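Local coordinates for uncharacterized protein MJ0754 (Methanocaldococcus jannaschii, PDB 3Q4N), which is of unknown function but folds as a ferritin-like four-helix bundle and binds metal, consistent with a dinuclear centre, at residues 30-44 against 91-105. Residues are numbered along the deposited sequence; the frame is centred on the assembly and turned at random.
Sequences LARDVYLTLYNKWKL and YKKLVEKGDKSEVDA
Trp42, in the last turn of helix 15-42, lays its indole across the turn between helix 85-98 and helix 102-125. Its NE1 donates to Gly98 O at 3.1 Å, nearly straight at 160° and close to both the ring plane and the carbonyl plane. Glu102 N lies over one face of the indole, off toward the rim, and Trp42 CZ2 is 3.6 Å from Ser101 C; Lys41 CG lies against the opposite face. Ala105 CB meets Trp42 CD1 at 3.6 Å. A phenylalanine here would probably leave Gly98 O without its indole donor and cover less of the turn. Leu38 CD2 packs 3.5 Å from Gly98 O. Lys41 NZ makes a long salt bridge to Asp99 OD1 (3.8 Å) on the exposed side.

At the other end, the Tyr91 ring is a knob among Leu30, Asp33, Val34 and Thr37. Its chi1 of 175° swings the ring away from its own backbone N and along helix 15-42, where Tyr91 OH donates to Thr37 OG1 at 2.6 Å. Leu30 CD1 comes in at the ring edge, Val34 CG2 touches CD1, and Val95 CG1 lies over one face. Thr37 OG1 in turn donates to Asp33 O, which also accepts Thr37 N from the opposite face of its carbonyl plane; taking one bond and giving another limits the hydroxyl's rotation. Salt bridges hold the Asp33 carboxylate, OD1 to Lys29 NZ and OD2 to Arg32 NH2.

Behind the turn, Ser101 N-caps helix 102-125 by accepting from Asp104 N. The segment axes of helices 15-42 and 85-98 approach to 10.2 Å, crossing at -29°. The contact fastens short helix 85-98 and its turn to helix 15-42, which, like helix 102-125, is a long helix of the ferritin-like four-helix bundle; Val34 and Tyr35 meet Ile112 of helix 102-125, and Tyr35 also touches Ile50 of helix 45-68.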
# COMPACT_ATOMS: atom_id res chain seq x y z
N LEU B 30 -10.07 -6.46 10.54
CA LEU B 30 -10.63 -6.55 9.19
C LEU B 30 -10.52 -7.99 8.68
O LEU B 30 -11.53 -8.63 8.36
CB LEU B 30 -9.91 -5.58 8.25
CG LEU B 30 -10.23 -5.74 6.76
CD1 LEU B 30 -11.74 -5.68 6.49
CD2 LEU B 30 -9.48 -4.69 5.93
N ALA B 31 -9.29 -8.47 8.60
CA ALA B 31 -9.01 -9.84 8.22
C ALA B 31 -9.96 -10.79 8.94
O ALA B 31 -10.66 -11.56 8.31
CB ALA B 31 -7.57 -10.17 8.55
N ARG B 32 -10.02 -10.69 10.26
CA ARG B 32 -10.84 -11.60 11.02
C ARG B 32 -12.34 -11.49 10.64
O ARG B 32 -12.98 -12.50 10.32
CB ARG B 32 -10.61 -11.42 12.52
CG ARG B 32 -11.27 -12.52 13.36
CD ARG B 32 -11.68 -12.05 14.78
NE ARG B 32 -12.62 -10.91 14.76
CZ ARG B 32 -12.91 -10.15 15.82
NH1 ARG B 32 -12.35 -10.40 17.00
NH2 ARG B 32 -13.76 -9.13 15.69
N ASP B 33 -12.87 -10.27 10.65
CA ASP B 33 -14.30 -10.05 10.35
C ASP B 33 -14.65 -10.49 8.94
O ASP B 33 -15.75 -11.02 8.68
CB ASP B 33 -14.69 -8.59 10.53
CG ASP B 33 -14.43 -8.07 11.94
OD1 ASP B 33 -14.20 -6.86 12.07
OD2 ASP B 33 -14.45 -8.87 12.91
N VAL B 34 -13.72 -10.29 8.01
CA VAL B 34 -13.93 -10.81 6.66
C VAL B 34 -13.99 -12.34 6.66
O VAL B 34 -14.99 -12.92 6.25
CB VAL B 34 -12.92 -10.28 5.64
CG1 VAL B 34 -13.20 -10.89 4.30
CG2 VAL B 34 -13.03 -8.77 5.56
N TYR B 35 -12.93 -12.99 7.15
CA TYR B 35 -12.91 -14.44 7.09
C TYR B 35 -14.19 -15.01 7.75
O TYR B 35 -14.91 -15.80 7.15
CB TYR B 35 -11.61 -15.02 7.67
CG TYR B 35 -10.34 -14.50 6.98
CD1 TYR B 35 -10.33 -14.18 5.64
CD2 TYR B 35 -9.14 -14.37 7.69
CE1 TYR B 35 -9.19 -13.72 5.01
CE2 TYR B 35 -7.99 -13.89 7.06
CZ TYR B 35 -8.03 -13.57 5.71
OH TYR B 35 -6.90 -13.10 5.07
N LEU B 36 -14.50 -14.54 8.96
CA LEU B 36 -15.74 -14.91 9.65
C LEU B 36 -17.01 -14.78 8.80
O LEU B 36 -17.81 -15.73 8.74
CB LEU B 36 -15.88 -14.06 10.91
CG LEU B 36 -15.02 -14.47 12.10
CD1 LEU B 36 -14.75 -13.29 12.99
CD2 LEU B 36 -15.72 -15.56 12.87
N THR B 37 -17.21 -13.63 8.17
CA THR B 37 -18.32 -13.44 7.22
C THR B 37 -18.37 -14.54 6.17
O THR B 37 -19.41 -15.13 5.91
CB THR B 37 -18.15 -12.15 6.41
OG1 THR B 37 -18.10 -11.03 7.30
CG2 THR B 37 -19.27 -11.98 5.40
N LEU B 38 -17.22 -14.78 5.55
CA LEU B 38 -17.15 -15.58 4.34
C LEU B 38 -17.34 -17.06 4.65
O LEU B 38 -17.83 -17.82 3.82
CB LEU B 38 -15.83 -15.33 3.64
CG LEU B 38 -15.86 -14.04 2.83
CD1 LEU B 38 -14.50 -13.71 2.21
CD2 LEU B 38 -16.95 -14.12 1.75
N TYR B 39 -16.93 -17.44 5.85
CA TYR B 39 -17.21 -18.76 6.33
C TYR B 39 -18.70 -18.90 6.47
O TYR B 39 -19.26 -19.89 6.03
CB TYR B 39 -16.56 -18.98 7.66
CG TYR B 39 -16.81 -20.34 8.24
CD1 TYR B 39 -17.75 -20.52 9.25
CD2 TYR B 39 -16.09 -21.46 7.79
CE1 TYR B 39 -17.98 -21.78 9.80
CE2 TYR B 39 -16.31 -22.74 8.33
CZ TYR B 39 -17.25 -22.88 9.34
OH TYR B 39 -17.49 -24.11 9.90
N ASN B 40 -19.36 -17.90 7.06
CA ASN B 40 -20.84 -17.95 7.19
C ASN B 40 -21.50 -18.13 5.83
O ASN B 40 -22.49 -18.88 5.74
CB ASN B 40 -21.44 -16.76 7.95
CG ASN B 40 -21.18 -16.84 9.47
OD1 ASN B 40 -21.06 -17.93 10.05
ND2 ASN B 40 -21.10 -15.67 10.12
N LYS B 41 -20.91 -17.51 4.80
CA LYS B 41 -21.44 -17.59 3.44
C LYS B 41 -21.16 -18.92 2.75
O LYS B 41 -22.08 -19.51 2.21
CB LYS B 41 -20.94 -16.44 2.56
CG LYS B 41 -21.35 -16.62 1.08
CD LYS B 41 -22.85 -16.99 0.96
CE LYS B 41 -23.24 -17.51 -0.43
NZ LYS B 41 -23.37 -16.39 -1.44
N TRP B 42 -19.90 -19.36 2.79
CA TRP B 42 -19.42 -20.50 1.98
C TRP B 42 -19.09 -21.75 2.76
O TRP B 42 -19.08 -22.83 2.19
CB TRP B 42 -18.19 -20.11 1.16
CG TRP B 42 -18.47 -19.02 0.21
CD1 TRP B 42 -17.99 -17.76 0.27
CD2 TRP B 42 -19.32 -19.09 -0.94
NE1 TRP B 42 -18.48 -17.02 -0.77
CE2 TRP B 42 -19.30 -17.80 -1.53
CE3 TRP B 42 -20.09 -20.11 -1.53
CZ2 TRP B 42 -20.04 -17.50 -2.70
CZ3 TRP B 42 -20.83 -19.81 -2.68
CH2 TRP B 42 -20.80 -18.51 -3.25
N LYS B 43 -18.76 -21.60 4.04
CA LYS B 43 -18.51 -22.74 4.93
C LYS B 43 -17.18 -23.47 4.66
O LYS B 43 -17.04 -24.68 4.98
CB LYS B 43 -19.69 -23.72 4.89
CG LYS B 43 -20.58 -23.69 6.13
CD LYS B 43 -21.34 -22.35 6.34
CE LYS B 43 -22.80 -22.60 6.78
NZ LYS B 43 -22.97 -23.77 7.71
N LEU B 44 -16.22 -22.74 4.08
CA LEU B 44 -14.89 -23.28 3.79
C LEU B 44 -14.03 -23.22 5.04
O LEU B 44 -13.81 -22.14 5.59
CB LEU B 44 -14.21 -22.54 2.63
CG LEU B 44 -14.81 -22.72 1.23
CD1 LEU B 44 -14.14 -21.79 0.23
CD2 LEU B 44 -14.77 -24.19 0.78
N TYR B 91 -13.63 -3.17 4.37
CA TYR B 91 -14.40 -4.35 4.72
C TYR B 91 -15.54 -4.61 3.75
O TYR B 91 -15.78 -5.75 3.32
CB TYR B 91 -14.96 -4.21 6.13
CG TYR B 91 -15.87 -5.34 6.53
CD1 TYR B 91 -15.35 -6.51 7.06
CD2 TYR B 91 -17.24 -5.25 6.37
CE1 TYR B 91 -16.18 -7.55 7.43
CE2 TYR B 91 -18.08 -6.27 6.73
CZ TYR B 91 -17.55 -7.42 7.26
OH TYR B 91 -18.37 -8.45 7.63
N LYS B 92 -16.27 -3.56 3.43
CA LYS B 92 -17.45 -3.69 2.60
C LYS B 92 -17.07 -4.12 1.17
O LYS B 92 -17.59 -5.10 0.65
CB LYS B 92 -18.27 -2.40 2.63
CG LYS B 92 -18.94 -2.12 4.00
CD LYS B 92 -19.61 -0.73 4.10
CE LYS B 92 -20.79 -0.81 5.07
NZ LYS B 92 -21.52 0.48 5.21
N LYS B 93 -16.12 -3.40 0.57
CA LYS B 93 -15.64 -3.72 -0.76
C LYS B 93 -15.21 -5.19 -0.84
O LYS B 93 -15.38 -5.87 -1.87
CB LYS B 93 -14.49 -2.76 -1.12
CG LYS B 93 -13.99 -2.82 -2.56
CD LYS B 93 -12.55 -2.27 -2.66
CE LYS B 93 -11.66 -3.11 -3.60
NZ LYS B 93 -10.20 -2.95 -3.27
N LEU B 94 -14.66 -5.70 0.26
CA LEU B 94 -14.11 -7.04 0.27
C LEU B 94 -15.18 -8.08 0.35
O LEU B 94 -15.23 -8.96 -0.51
CB LEU B 94 -13.09 -7.23 1.38
CG LEU B 94 -11.80 -6.51 0.97
CD1 LEU B 94 -10.77 -6.54 2.08
CD2 LEU B 94 -11.26 -7.13 -0.29
N VAL B 95 -16.05 -7.98 1.35
CA VAL B 95 -17.18 -8.90 1.40
C VAL B 95 -17.96 -8.77 0.09
O VAL B 95 -18.55 -9.75 -0.39
CB VAL B 95 -18.10 -8.66 2.63
CG1 VAL B 95 -17.43 -9.10 3.89
CG2 VAL B 95 -18.48 -7.21 2.73
N GLU B 96 -17.93 -7.58 -0.51
CA GLU B 96 -18.64 -7.33 -1.76
C GLU B 96 -18.15 -8.28 -2.83
O GLU B 96 -18.97 -8.99 -3.44
CB GLU B 96 -18.50 -5.88 -2.23
CG GLU B 96 -19.73 -5.01 -1.99
CD GLU B 96 -19.85 -3.91 -3.03
OE1 GLU B 96 -19.65 -4.22 -4.23
OE2 GLU B 96 -20.13 -2.74 -2.65
N LYS B 97 -16.84 -8.28 -3.05
CA LYS B 97 -16.20 -9.21 -3.99
C LYS B 97 -16.43 -10.67 -3.57
O LYS B 97 -17.03 -11.44 -4.31
CB LYS B 97 -14.70 -8.88 -4.18
CG LYS B 97 -14.41 -7.49 -4.84
CD LYS B 97 -13.08 -7.44 -5.65
CE LYS B 97 -12.93 -6.14 -6.47
NZ LYS B 97 -11.92 -6.28 -7.59
N GLY B 98 -16.02 -11.03 -2.36
CA GLY B 98 -15.95 -12.43 -1.95
C GLY B 98 -17.28 -13.13 -1.83
O GLY B 98 -17.32 -14.36 -1.74
N ASP B 99 -18.37 -12.36 -1.81
CA ASP B 99 -19.70 -12.94 -1.66
C ASP B 99 -20.21 -13.42 -3.01
O ASP B 99 -21.35 -13.89 -3.12
CB ASP B 99 -20.69 -11.91 -1.09
CG ASP B 99 -21.74 -12.54 -0.18
OD1 ASP B 99 -22.91 -12.66 -0.62
OD2 ASP B 99 -21.39 -12.92 0.98
N LYS B 100 -19.36 -13.30 -4.02
CA LYS B 100 -19.74 -13.63 -5.40
C LYS B 100 -19.43 -15.08 -5.81
O LYS B 100 -20.28 -15.75 -6.43
CB LYS B 100 -19.14 -12.61 -6.38
CG LYS B 100 -19.89 -11.28 -6.42
CD LYS B 100 -19.54 -10.51 -7.69
CE LYS B 100 -18.19 -9.82 -7.59
NZ LYS B 100 -18.39 -8.36 -7.40
N SER B 101 -18.24 -15.57 -5.48
CA SER B 101 -17.93 -16.98 -5.70
C SER B 101 -16.98 -17.52 -4.66
O SER B 101 -16.22 -16.78 -4.06
CB SER B 101 -17.34 -17.20 -7.11
OG SER B 101 -15.96 -16.88 -7.17
N GLU B 102 -17.01 -18.84 -4.46
CA GLU B 102 -15.92 -19.54 -3.79
C GLU B 102 -14.54 -19.07 -4.26
O GLU B 102 -13.72 -18.64 -3.45
CB GLU B 102 -16.04 -21.04 -4.01
CG GLU B 102 -16.96 -21.68 -3.02
CD GLU B 102 -17.33 -23.10 -3.39
OE1 GLU B 102 -17.58 -23.90 -2.48
OE2 GLU B 102 -17.38 -23.39 -4.61
N VAL B 103 -14.27 -19.13 -5.56
CA VAL B 103 -12.99 -18.64 -6.05
C VAL B 103 -12.74 -17.19 -5.58
O VAL B 103 -11.60 -16.82 -5.25
CB VAL B 103 -12.87 -18.79 -7.59
CG1 VAL B 103 -11.43 -18.49 -8.06
CG2 VAL B 103 -13.32 -20.20 -8.06
N ASP B 104 -13.80 -16.38 -5.51
CA ASP B 104 -13.69 -14.99 -5.07
C ASP B 104 -13.32 -14.86 -3.60
O ASP B 104 -12.28 -14.28 -3.27
CB ASP B 104 -14.97 -14.21 -5.35
CG ASP B 104 -15.05 -13.74 -6.81
OD1 ASP B 104 -13.99 -13.64 -7.47
OD2 ASP B 104 -16.19 -13.47 -7.28
N ALA B 105 -14.18 -15.40 -2.74
CA ALA B 105 -13.86 -15.61 -1.32
C ALA B 105 -12.39 -15.88 -1.15
O ALA B 105 -11.70 -15.17 -0.43
CB ALA B 105 -14.66 -16.77 -0.76